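Side-chain contacts in acetylxylan esterase (Geobacillus stearothermophilus, PDB 5BN1), which removes acetyl groups from the xylose backbone units of xylan and xylo-oligosaccharides, working as a serine esterase assembled into a ring-shaped homooctamer: residues G31-T35 against G36-Y40; E178-T182 against L183-A187; E75-A79 against Q80-W84; A206-R209 against E210-F213. The protein carries 1 engineered substitution. All coordinates share one frame; numbering follows the deposited sequence.

Contact 1: residues G31-T35 against G36-Y40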
loop_
_atom_site.group_PDB
_atom_site.type_symbol
_atom_site.label_atom_id
_atom_site.label_comp_id
_atom_site.label_asym_id
_atom_site.label_seq_id
_atom_site.Cartn_x
_atom_site.Cartn_y
_atom_site.Cartn_z
ATOM N N GLY A 31 16.347 15.065 -6.411
ATOM C CA GLY A 31 15.780 13.924 -5.940
ATOM C C GLY A 31 16.815 12.894 -6.171
ATOM O O GLY A 31 17.048 12.019 -5.305
ATOM N N ALA A 32 17.392 12.902 -7.388
ATOM C CA ALA A 32 18.233 11.764 -7.688
ATOM C C ALA A 32 19.520 11.660 -6.789
ATOM O O ALA A 32 20.113 10.627 -6.770
ATOM C CB ALA A 32 18.702 11.779 -9.155
ATOM N N LEU A 33 19.934 12.787 -6.270
ATOM C CA LEU A 33 21.168 12.934 -5.452
ATOM C C LEU A 33 20.968 12.529 -4.004
ATOM O O LEU A 33 21.900 12.500 -3.236
ATOM C CB LEU A 33 21.723 14.339 -5.480
ATOM C CG LEU A 33 22.330 14.906 -6.806
ATOM C CD1 LEU A 33 22.845 16.308 -6.687
ATOM C CD2 LEU A 33 23.373 13.906 -7.348
ATOM N N GLY A 34 19.732 12.264 -3.630
ATOM C CA GLY A 34 19.404 11.950 -2.248
ATOM C C GLY A 34 19.253 13.156 -1.421
ATOM O O GLY A 34 19.207 14.292 -1.896
ATOM N N THR A 35 19.115 12.916 -0.106
ATOM C CA THR A 35 18.749 13.986 0.822
ATOM C C THR A 35 19.740 14.342 1.884
ATOM O O THR A 35 19.378 14.784 2.987
ATOM C CB THR A 35 17.403 13.630 1.539
ATOM O OG1 THR A 35 17.522 12.349 2.157
ATOM C CG2 THR A 35 16.313 13.570 0.447
ATOM N N GLY A 36 21.042 14.224 1.613
ATOM C CA GLY A 36 22.078 14.472 2.598
ATOM C C GLY A 36 23.152 15.346 1.951
ATOM O O GLY A 36 22.960 16.260 1.140
ATOM N N TYR A 37 24.373 15.073 2.431
ATOM C CA TYR A 37 25.457 16.062 2.216
ATOM C C TYR A 37 25.752 16.237 0.703
ATOM O O TYR A 37 26.115 17.344 0.353
ATOM C CB TYR A 37 26.780 15.754 2.968
ATOM C CG TYR A 37 27.662 14.655 2.417
ATOM C CD1 TYR A 37 27.453 13.299 2.666
ATOM C CD2 TYR A 37 28.660 14.976 1.484
ATOM C CE1 TYR A 37 28.221 12.281 2.090
ATOM C CE2 TYR A 37 29.417 13.962 0.926
ATOM C CZ TYR A 37 29.208 12.663 1.197
ATOM O OH TYR A 37 29.952 11.613 0.584
ATOM N N VAL A 38 25.625 15.202 -0.110
ATOM C CA VAL A 38 25.850 15.371 -1.547
ATOM C C VAL A 38 24.893 16.438 -2.138
ATOM O O VAL A 38 25.299 17.368 -2.750
ATOM C CB VAL A 38 25.766 14.061 -2.265
ATOM C CG1 VAL A 38 25.859 14.236 -3.798
ATOM C CG2 VAL A 38 26.885 13.105 -1.797
ATOM N N ALA A 39 23.629 16.271 -1.796
ATOM C CA ALA A 39 22.683 17.226 -2.294
ATOM C C ALA A 39 22.968 18.596 -1.763
ATOM O O ALA A 39 22.724 19.593 -2.489
ATOM C CB ALA A 39 21.265 16.792 -1.935
ATOM N N TYR A 40 23.321 18.717 -0.498
ATOM C CA TYR A 40 23.594 19.994 0.099
ATOM C C TYR A 40 24.787 20.709 -0.547
ATOM O O TYR A 40 24.800 21.912 -0.765
ATOM C CB TYR A 40 23.755 19.940 1.605
ATOM C CG TYR A 40 22.608 19.391 2.403
ATOM C CD1 TYR A 40 21.381 19.285 1.847
ATOM C CD2 TYR A 40 22.771 19.108 3.684
ATOM C CE1 TYR A 40 20.311 18.726 2.593
ATOM C CE2 TYR A 40 21.743 18.528 4.459
ATOM C CZ TYR A 40 20.549 18.379 3.905
ATOM O OH TYR A 40 19.452 17.870 4.665
HETATM O O HOH W 1 22.537 13.607 -0.768
HETATM O O HOH W 2 19.906 15.367 5.723
HETATM O O HOH W 3 17.365 16.974 3.539
#
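Tyr40 reaches back from the first turn of helix 37-48 to the carbonyl of Thr35, and its atoms can be followed outward. CB leaves the helix with CG anti to the carbonyl carbon (chi1 -58°), which lays the ring back over the start of its own helix. There Gly36 O sits 3.4 Å above one face of the ring, displaced toward the rim, while the same oxygen accepts the helical bond from Tyr40 N. Farther out, Tyr40 CZ passes 3.9 Å from Thr35 O. The hydroxyl completes the approach through two waters rather than directly: Tyr40 OH and Thr35 O are 3.5 Å apart, and each water donates to Thr35 O and also hydrogen-bonds to Tyr40 OH. One of them lies in the plane of the ring at its edge.

A third water links the backbone. It donates to Leu33 O at 2.8 Å and accepts from Gly36 N and Ala39 N, joining the loop to the opening helical turn. Beside it, Ala39 CB packs 3.2 Å from Gly34 O and 4.3 Å from Leu33 CB, and Leu33 CD2 meets Val38 CG1 in an apolar contact of the same length as the latter. Asn58 also donates to Leu33 O. Beyond these segments, the Tyr40 ring meets Tyr40 of the second subunit, so one side chain serves both the helix start and the octamer interface. Gly36 lies about 10 Å from the side chains of Ser15, the inferred nucleophile, and His194, inferred to belong to the charge relay. It is the N-cap of helix 37-48, whose N-terminal end water joins to the preceding loop in this SGNH-hydrolase fold.

Contact 2: residues E178-T182 against L183-A187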
loop_
_atom_site.group_PDB
_atom_site.type_symbol
_atom_site.label_atom_id
_atom_site.label_comp_id
_atom_site.label_asym_id
_atom_site.label_seq_id
_atom_site.Cartn_x
_atom_site.Cartn_y
_atom_site.Cartn_z
ATOM N N GLU A 178 34.544 19.242 16.469
ATOM C CA GLU A 178 34.320 20.684 16.894
ATOM C C GLU A 178 32.904 20.871 17.445
ATOM O O GLU A 178 32.709 21.432 18.520
ATOM C CB GLU A 178 34.580 21.525 15.731
ATOM C CG GLU A 178 34.279 23.021 16.030
ATOM C CD GLU A 178 35.212 23.687 17.066
ATOM O OE1 GLU A 178 36.387 23.208 17.385
ATOM O OE2 GLU A 178 34.675 24.746 17.570
ATOM N N VAL A 179 31.943 20.255 16.784
ATOM C CA VAL A 179 30.548 20.410 17.276
ATOM C C VAL A 179 30.300 19.652 18.591
ATOM O O VAL A 179 29.467 20.000 19.411
ATOM C CB VAL A 179 29.574 20.022 16.151
ATOM C CG1 VAL A 179 28.134 20.087 16.616
ATOM C CG2 VAL A 179 29.773 20.952 14.945
ATOM N N LEU A 180 30.971 18.502 18.710
ATOM C CA LEU A 180 30.889 17.668 19.903
ATOM C C LEU A 180 31.481 18.315 21.150
ATOM O O LEU A 180 31.213 17.861 22.280
ATOM C CB LEU A 180 31.510 16.311 19.595
ATOM C CG LEU A 180 30.748 15.443 18.602
ATOM C CD1 LEU A 180 31.629 14.284 18.139
ATOM C CD2 LEU A 180 29.475 14.888 19.243
ATOM N N LYS A 181 32.170 19.469 20.967
ATOM C CA LYS A 181 32.497 20.261 22.153
ATOM C C LYS A 181 31.273 20.829 22.814
ATOM O O LYS A 181 31.333 21.158 24.030
ATOM C CB LYS A 181 33.447 21.380 21.796
ATOM C CG LYS A 181 34.791 20.814 21.333
ATOM C CD LYS A 181 35.780 21.961 21.046
ATOM C CE LYS A 181 37.031 21.492 20.362
ATOM N NZ LYS A 181 37.706 22.656 19.708
ATOM N N THR A 182 30.164 20.959 22.078
ATOM C CA THR A 182 28.948 21.553 22.509
ATOM C C THR A 182 27.825 20.532 22.708
ATOM O O THR A 182 27.142 20.561 23.703
ATOM C CB THR A 182 28.511 22.608 21.540
ATOM O OG1 THR A 182 29.510 23.646 21.465
ATOM C CG2 THR A 182 27.166 23.276 21.883
ATOM N N LEU A 183 27.631 19.650 21.746
ATOM C CA LEU A 183 26.497 18.788 21.686
ATOM C C LEU A 183 26.897 17.329 22.022
ATOM O O LEU A 183 27.969 16.879 21.655
ATOM C CB LEU A 183 25.864 18.698 20.317
ATOM C CG LEU A 183 25.333 20.028 19.701
ATOM C CD1 LEU A 183 24.788 19.778 18.267
ATOM C CD2 LEU A 183 24.297 20.562 20.624
ATOM N N TYR A 184 26.027 16.674 22.781
ATOM C CA TYR A 184 26.134 15.232 23.009
ATOM C C TYR A 184 25.797 14.567 21.683
ATOM O O TYR A 184 24.959 14.986 20.895
ATOM C CB TYR A 184 25.104 14.818 24.090
ATOM C CG TYR A 184 25.259 13.371 24.510
ATOM C CD1 TYR A 184 26.245 12.920 25.375
ATOM C CD2 TYR A 184 24.373 12.432 24.000
ATOM C CE1 TYR A 184 26.375 11.573 25.683
ATOM C CE2 TYR A 184 24.491 11.109 24.330
ATOM C CZ TYR A 184 25.469 10.652 25.180
ATOM O OH TYR A 184 25.522 9.312 25.443
ATOM N N PRO A 185 26.402 13.366 21.425
ATOM C CA PRO A 185 26.151 12.774 20.097
ATOM C C PRO A 185 24.669 12.560 19.675
ATOM O O PRO A 185 24.354 12.730 18.517
ATOM C CB PRO A 185 26.923 11.462 20.255
ATOM C CG PRO A 185 28.091 11.744 21.104
ATOM C CD PRO A 185 27.462 12.639 22.171
ATOM N N ALA A 186 23.842 12.148 20.617
ATOM C CA ALA A 186 22.444 11.878 20.285
ATOM C C ALA A 186 21.708 13.086 19.714
ATOM O O ALA A 186 20.734 12.929 19.036
ATOM C CB ALA A 186 21.732 11.430 21.512
ATOM N N ALA A 187 22.229 14.293 19.972
ATOM C CA ALA A 187 21.666 15.510 19.361
ATOM C C ALA A 187 21.886 15.595 17.852
ATOM O O ALA A 187 21.125 16.293 17.146
ATOM C CB ALA A 187 22.156 16.744 20.077
HETATM O O HOH W 4 29.827 15.491 22.921
#
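Val179 and Leu183 meet where helix 172-180 gives way to the loop leading toward Asp191 and His194, the inferred charge-relay residues, so the contact is a helix C-terminus within the SGNH-hydrolase fold. Val179 takes part through backbone and side chain alike. Its O accepts from Leu183 N at 3.0 Å, in the carbonyl plane with an N-H...O angle of 162°, and also from Thr182 N, so two donors grip one oxygen. Its CG1, set anti to the backbone N (chi1 177°), lies 3.7 Å from Leu183 CD1; the two side chains run alongside each other and point the same way. Leu188 touches both, and Ala47 and Gln46 of the second subunit pack on Val179 and Leu183 respectively.

Next, Leu180 sends CD2 to Pro185 CG at 3.9 Å, the side chains crossing at about a right angle. The same CD2 passes 3.5 Å from Leu183 O. Lys181 turns back along the helix, where its NZ forms a salt bridge with Glu178 OE1, on the syn side but tilted out of the carboxylate plane. Thr182 lays CG2 against Leu183 CD2, while Pro50 of the second subunit packs on it. The Tyr184 hydroxyl hydrogen-bonds with Asp145 and Tyr138 of the third subunit. Leu180 O and Leu183 O, both acceptors, lie 3.4 Å apart, and one water reconciles them by donating to Leu180 O at 2.8 Å and to Leu183 O at 2.6 Å.

Contact 3: residues E75-A79 against Q80-W84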
loop_
_atom_site.group_PDB
_atom_site.type_symbol
_atom_site.label_atom_id
_atom_site.label_comp_id
_atom_site.label_asym_id
_atom_site.label_seq_id
_atom_site.Cartn_x
_atom_site.Cartn_y
_atom_site.Cartn_z
ATOM N N GLU A 75 32.138 -0.493 -12.988
ATOM C CA GLU A 75 30.866 -0.042 -13.479
ATOM C C GLU A 75 30.469 1.298 -12.899
ATOM O O GLU A 75 29.974 2.195 -13.564
ATOM C CB GLU A 75 29.861 -1.137 -13.305
ATOM C CG GLU A 75 28.384 -0.831 -13.272
ATOM C CD GLU A 75 27.672 -1.918 -12.417
ATOM O OE1 GLU A 75 27.667 -1.848 -11.127
ATOM O OE2 GLU A 75 27.165 -2.883 -13.058
ATOM N N ASP A 76 30.666 1.462 -11.590
ATOM C CA ASP A 76 30.121 2.669 -10.936
ATOM C C ASP A 76 31.002 3.863 -10.818
ATOM O O ASP A 76 30.531 4.995 -10.576
ATOM C CB ASP A 76 29.597 2.329 -9.484
ATOM C CG ASP A 76 28.368 1.486 -9.491
ATOM O OD1 ASP A 76 27.729 1.221 -10.583
ATOM O OD2 ASP A 76 27.907 1.013 -8.420
ATOM N N VAL A 77 32.301 3.704 -11.124
ATOM C CA VAL A 77 33.200 4.791 -11.127
ATOM C C VAL A 77 33.844 4.907 -12.523
ATOM O O VAL A 77 33.616 5.873 -13.214
ATOM C CB VAL A 77 34.275 4.713 -10.048
ATOM C CG1 VAL A 77 35.217 5.829 -10.052
ATOM C CG2 VAL A 77 33.587 4.630 -8.639
ATOM N N ILE A 78 34.685 3.928 -12.841
ATOM C CA ILE A 78 35.497 4.078 -14.096
ATOM C C ILE A 78 34.660 4.312 -15.298
ATOM O O ILE A 78 34.944 5.272 -16.043
ATOM C CB ILE A 78 36.411 2.813 -14.277
ATOM C CG1 ILE A 78 37.337 2.608 -13.097
ATOM C CG2 ILE A 78 37.275 3.056 -15.558
ATOM C CD1 ILE A 78 38.090 3.700 -12.607
ATOM N N ALA A 79 33.619 3.559 -15.487
ATOM C CA ALA A 79 32.792 3.593 -16.680
ATOM C C ALA A 79 31.969 4.903 -16.754
ATOM O O ALA A 79 31.478 5.235 -17.821
ATOM C CB ALA A 79 31.940 2.389 -16.737
ATOM N N GLN A 80 31.836 5.641 -15.640
ATOM C CA GLN A 80 31.163 6.959 -15.609
ATOM C C GLN A 80 31.993 8.093 -16.081
ATOM O O GLN A 80 31.558 9.243 -16.176
ATOM C CB GLN A 80 30.697 7.270 -14.151
ATOM C CG GLN A 80 29.876 6.170 -13.561
ATOM C CD GLN A 80 28.606 5.779 -14.330
ATOM O OE1 GLN A 80 27.898 6.630 -14.841
ATOM N NE2 GLN A 80 28.317 4.492 -14.400
ATOM N N LYS A 81 33.268 7.822 -16.326
ATOM C CA LYS A 81 34.220 8.826 -16.742
ATOM C C LYS A 81 34.166 10.103 -16.000
ATOM O O LYS A 81 34.064 11.184 -16.552
ATOM C CB LYS A 81 33.998 9.102 -18.248
ATOM C CG LYS A 81 33.987 7.850 -19.109
ATOM C CD LYS A 81 35.361 7.157 -19.081
ATOM C CE LYS A 81 35.470 5.968 -20.054
ATOM N NZ LYS A 81 35.196 6.543 -21.403
ATOM N N PRO A 82 34.251 10.052 -14.674
ATOM C CA PRO A 82 34.337 11.260 -13.972
ATOM C C PRO A 82 35.556 12.056 -14.039
ATOM O O PRO A 82 36.656 11.549 -14.297
ATOM C CB PRO A 82 34.151 10.780 -12.489
ATOM C CG PRO A 82 34.851 9.406 -12.529
ATOM C CD PRO A 82 34.466 8.844 -13.823
ATOM N N ASP A 83 35.461 13.331 -13.775
ATOM C CA ASP A 83 36.615 14.194 -13.614
ATOM C C ASP A 83 37.186 14.286 -12.239
ATOM O O ASP A 83 38.338 14.270 -11.962
ATOM C CB ASP A 83 36.303 15.595 -14.109
ATOM C CG ASP A 83 35.895 15.603 -15.546
ATOM O OD1 ASP A 83 36.833 15.215 -16.418
ATOM O OD2 ASP A 83 34.737 15.832 -15.955
ATOM N N TRP A 84 36.265 14.188 -11.207
ATOM C CA TRP A 84 36.630 14.193 -9.859
ATOM C C TRP A 84 35.828 13.080 -9.140
ATOM O O TRP A 84 34.660 12.843 -9.476
ATOM C CB TRP A 84 36.275 15.486 -9.165
ATOM C CG TRP A 84 37.085 16.610 -9.530
ATOM C CD1 TRP A 84 36.922 17.386 -10.623
ATOM C CD2 TRP A 84 38.248 17.082 -8.822
ATOM N NE1 TRP A 84 37.960 18.321 -10.640
ATOM C CE2 TRP A 84 38.768 18.149 -9.562
ATOM C CE3 TRP A 84 38.925 16.651 -7.686
ATOM C CZ2 TRP A 84 39.908 18.813 -9.181
ATOM C CZ3 TRP A 84 40.040 17.362 -7.275
ATOM C CH2 TRP A 84 40.502 18.424 -8.024
#
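Gln80 folds its side chain back over the last turn of helix 66-78 and uses its amide to bond Glu75 O. The distance from Gln80 NE2 to Glu75 O is 3.0 Å and the N-H...O angle 164°; the acceptor lies only 6° out of the Gln80 amide plane, so the bond would hold the amide in this rotation. The first torsion (chi1 -53°) sets Gln80 CG 3.3 Å from Asp76 O, and the bend at chi2 then turns the amide back to Glu75 O. The Asp76 carbonyl is covered by the aliphatic part of Gln80 and has no hydrogen-bond partner in the model, a buried acceptor within the wider, pi-type turn at 75-78.

The following two carbonyls are used. Val77 O accepts from Gln80 N at 3.0 Å, with the donor well above the carbonyl plane, and Ile78 O accepts from Lys81 N at 3.1 Å, again from above the plane; the latter bond closes a type I beta turn from Ile78 to Lys81. Gln80 O accepts from Lys8 NZ. Lys81, with positive phi, takes the chain out of the helix, its CD resting 3.6 Å from Ile78 O. Pro82 brings CD to 3.1 Å from Val77 O, and its ring reaches Val77 CG1 at longer range. Asp76 OD2 is occupied elsewhere, in a salt bridge with Arg72.

The turn thus joins helix 66-78 to strand 84-88 of the parallel sheet: Val77 packs on Ile12 and both Gln80 and Pro82 on Leu10 of the adjacent strand 8-13, while Ile78 touches Glu123 and Thr124 of helix 110-124.

Contact 4: residues A206-R209 against E210-F213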
loop_
_atom_site.group_PDB
_atom_site.type_symbol
_atom_site.label_atom_id
_atom_site.label_comp_id
_atom_site.label_asym_id
_atom_site.label_seq_id
_atom_site.Cartn_x
_atom_site.Cartn_y
_atom_site.Cartn_z
ATOM N N ALA A 206 32.411 20.761 5.432
ATOM C CA ALA A 206 33.841 20.261 5.371
ATOM C C ALA A 206 34.238 19.948 3.989
ATOM O O ALA A 206 35.443 20.283 3.596
ATOM C CB ALA A 206 33.969 19.079 6.295
ATOM N N PHE A 207 33.422 19.345 3.165
ATOM C CA PHE A 207 33.692 19.068 1.760
ATOM C C PHE A 207 33.976 20.377 1.032
ATOM O O PHE A 207 34.992 20.500 0.290
ATOM C CB PHE A 207 32.636 18.252 1.140
ATOM C CG PHE A 207 32.904 17.945 -0.281
ATOM C CD1 PHE A 207 32.529 18.809 -1.300
ATOM C CD2 PHE A 207 33.563 16.756 -0.617
ATOM C CE1 PHE A 207 32.813 18.519 -2.615
ATOM C CE2 PHE A 207 33.834 16.467 -1.936
ATOM C CZ PHE A 207 33.447 17.351 -2.931
ATOM N N LEU A 208 33.022 21.311 1.158
ATOM C CA LEU A 208 33.149 22.554 0.446
ATOM C C LEU A 208 34.424 23.305 0.771
ATOM O O LEU A 208 35.084 23.874 -0.172
ATOM C CB LEU A 208 31.881 23.416 0.691
ATOM C CG LEU A 208 30.615 22.927 -0.007
ATOM C CD1 LEU A 208 29.372 23.558 0.551
ATOM C CD2 LEU A 208 30.638 23.108 -1.524
ATOM N N ARG A 209 34.810 23.313 2.014
ATOM C CA ARG A 209 36.014 24.003 2.468
ATOM C C ARG A 209 37.198 23.457 1.666
ATOM O O ARG A 209 38.046 24.193 1.110
ATOM C CB ARG A 209 36.167 23.860 3.923
ATOM C CG ARG A 209 37.462 24.519 4.431
ATOM C CD ARG A 209 37.737 24.070 5.822
ATOM N NE ARG A 209 38.654 24.846 6.608
ATOM C CZ ARG A 209 39.122 24.463 7.807
ATOM N NH1 ARG A 209 38.739 23.287 8.372
ATOM N NH2 ARG A 209 39.968 25.267 8.473
ATOM N N GLU A 210 37.282 22.126 1.552
ATOM C CA GLU A 210 38.452 21.506 0.895
ATOM C C GLU A 210 38.486 21.759 -0.606
ATOM O O GLU A 210 39.625 21.825 -1.193
ATOM C CB GLU A 210 38.472 20.017 1.180
ATOM C CG GLU A 210 39.665 19.272 0.571
ATOM C CD GLU A 210 41.018 19.643 1.170
ATOM O OE1 GLU A 210 41.138 20.469 2.143
ATOM O OE2 GLU A 210 42.016 18.981 0.618
ATOM N N ILE A 211 37.340 22.015 -1.251
ATOM C CA ILE A 211 37.330 22.361 -2.662
ATOM C C ILE A 211 37.393 23.874 -2.928
ATOM O O ILE A 211 37.302 24.211 -4.128
ATOM C CB ILE A 211 36.251 21.706 -3.497
ATOM C CG1 ILE A 211 34.808 22.129 -3.036
ATOM C CG2 ILE A 211 36.380 20.150 -3.501
ATOM C CD1 ILE A 211 33.806 21.818 -4.071
ATOM N N GLY A 212 37.467 24.682 -1.907
ATOM C CA GLY A 212 37.788 26.112 -1.894
ATOM C C GLY A 212 36.586 26.991 -1.642
ATOM O O GLY A 212 36.696 28.227 -1.826
ATOM N N PHE A 213 35.476 26.466 -1.126
ATOM C CA PHE A 213 34.358 27.339 -0.678
ATOM C C PHE A 213 34.254 27.180 0.839
ATOM O O PHE A 213 33.655 26.192 1.336
ATOM C CB PHE A 213 33.116 26.885 -1.317
ATOM C CG PHE A 213 31.815 27.609 -0.922
ATOM C CD1 PHE A 213 31.856 28.775 -0.160
ATOM C CD2 PHE A 213 30.564 27.058 -1.305
ATOM C CE1 PHE A 213 30.651 29.406 0.235
ATOM C CE2 PHE A 213 29.369 27.711 -0.932
ATOM C CZ PHE A 213 29.458 28.846 -0.150
#
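Leu208 O gathers the backbone donors of a Schellman motif that ends helix 197-211. Phe213 N bonds it at 2.8 Å from above the carbonyl plane; the bonds from Ile211 N and Gly212 N are weak. Gly212, at positive phi, also donates to Arg209 O at 3.1 Å. One residue earlier, Phe207 O accepts from Ile211 N in the carbonyl plane, whereas the bond from Glu210 N to Ala206 O is weak.

The apolar contacts fall on two flanks. Phe207 CE1 meets Ile211 CD1 at 3.7 Å, and strand 130-134 borders the same ring through Ile132 and Met134. Leu208 and Phe213 lie side by side and point the same way, beside Leu44, Leu45 and Val48 of helix 37-48; Val216 of the second subunit packs on Phe213.

Charged ends look outside the two segments: Arg209 NE forms a salt bridge with Glu214, and Glu210 OE2 accepts from Phe169 N. In Ile211, CG1 stands between the backbone N and the carbonyl carbon (chi1 63°), which places CG1 3.4 Å from Leu208 O.

Along the chain the order is contact 1, contact 3, contact 2, contact 4. Each covers one end of a helix: contact 1 the start of helix 37-48, the others the ends of helices 66-78, 172-180 and 197-211. Contacts 1 and 4 are the nearest pair by centres, about 17 Å apart, and helices 37-48 and 197-211 pack on each other. Contacts 2 and 3 lie on opposite sides of the chain's centre, about 36 Å between centres. Contact 3 leads into the parallel sheet and touches no other chain, whereas contacts 1, 2 and 4 all touch the second subunit, so these helix ends also contribute to octamer assembly.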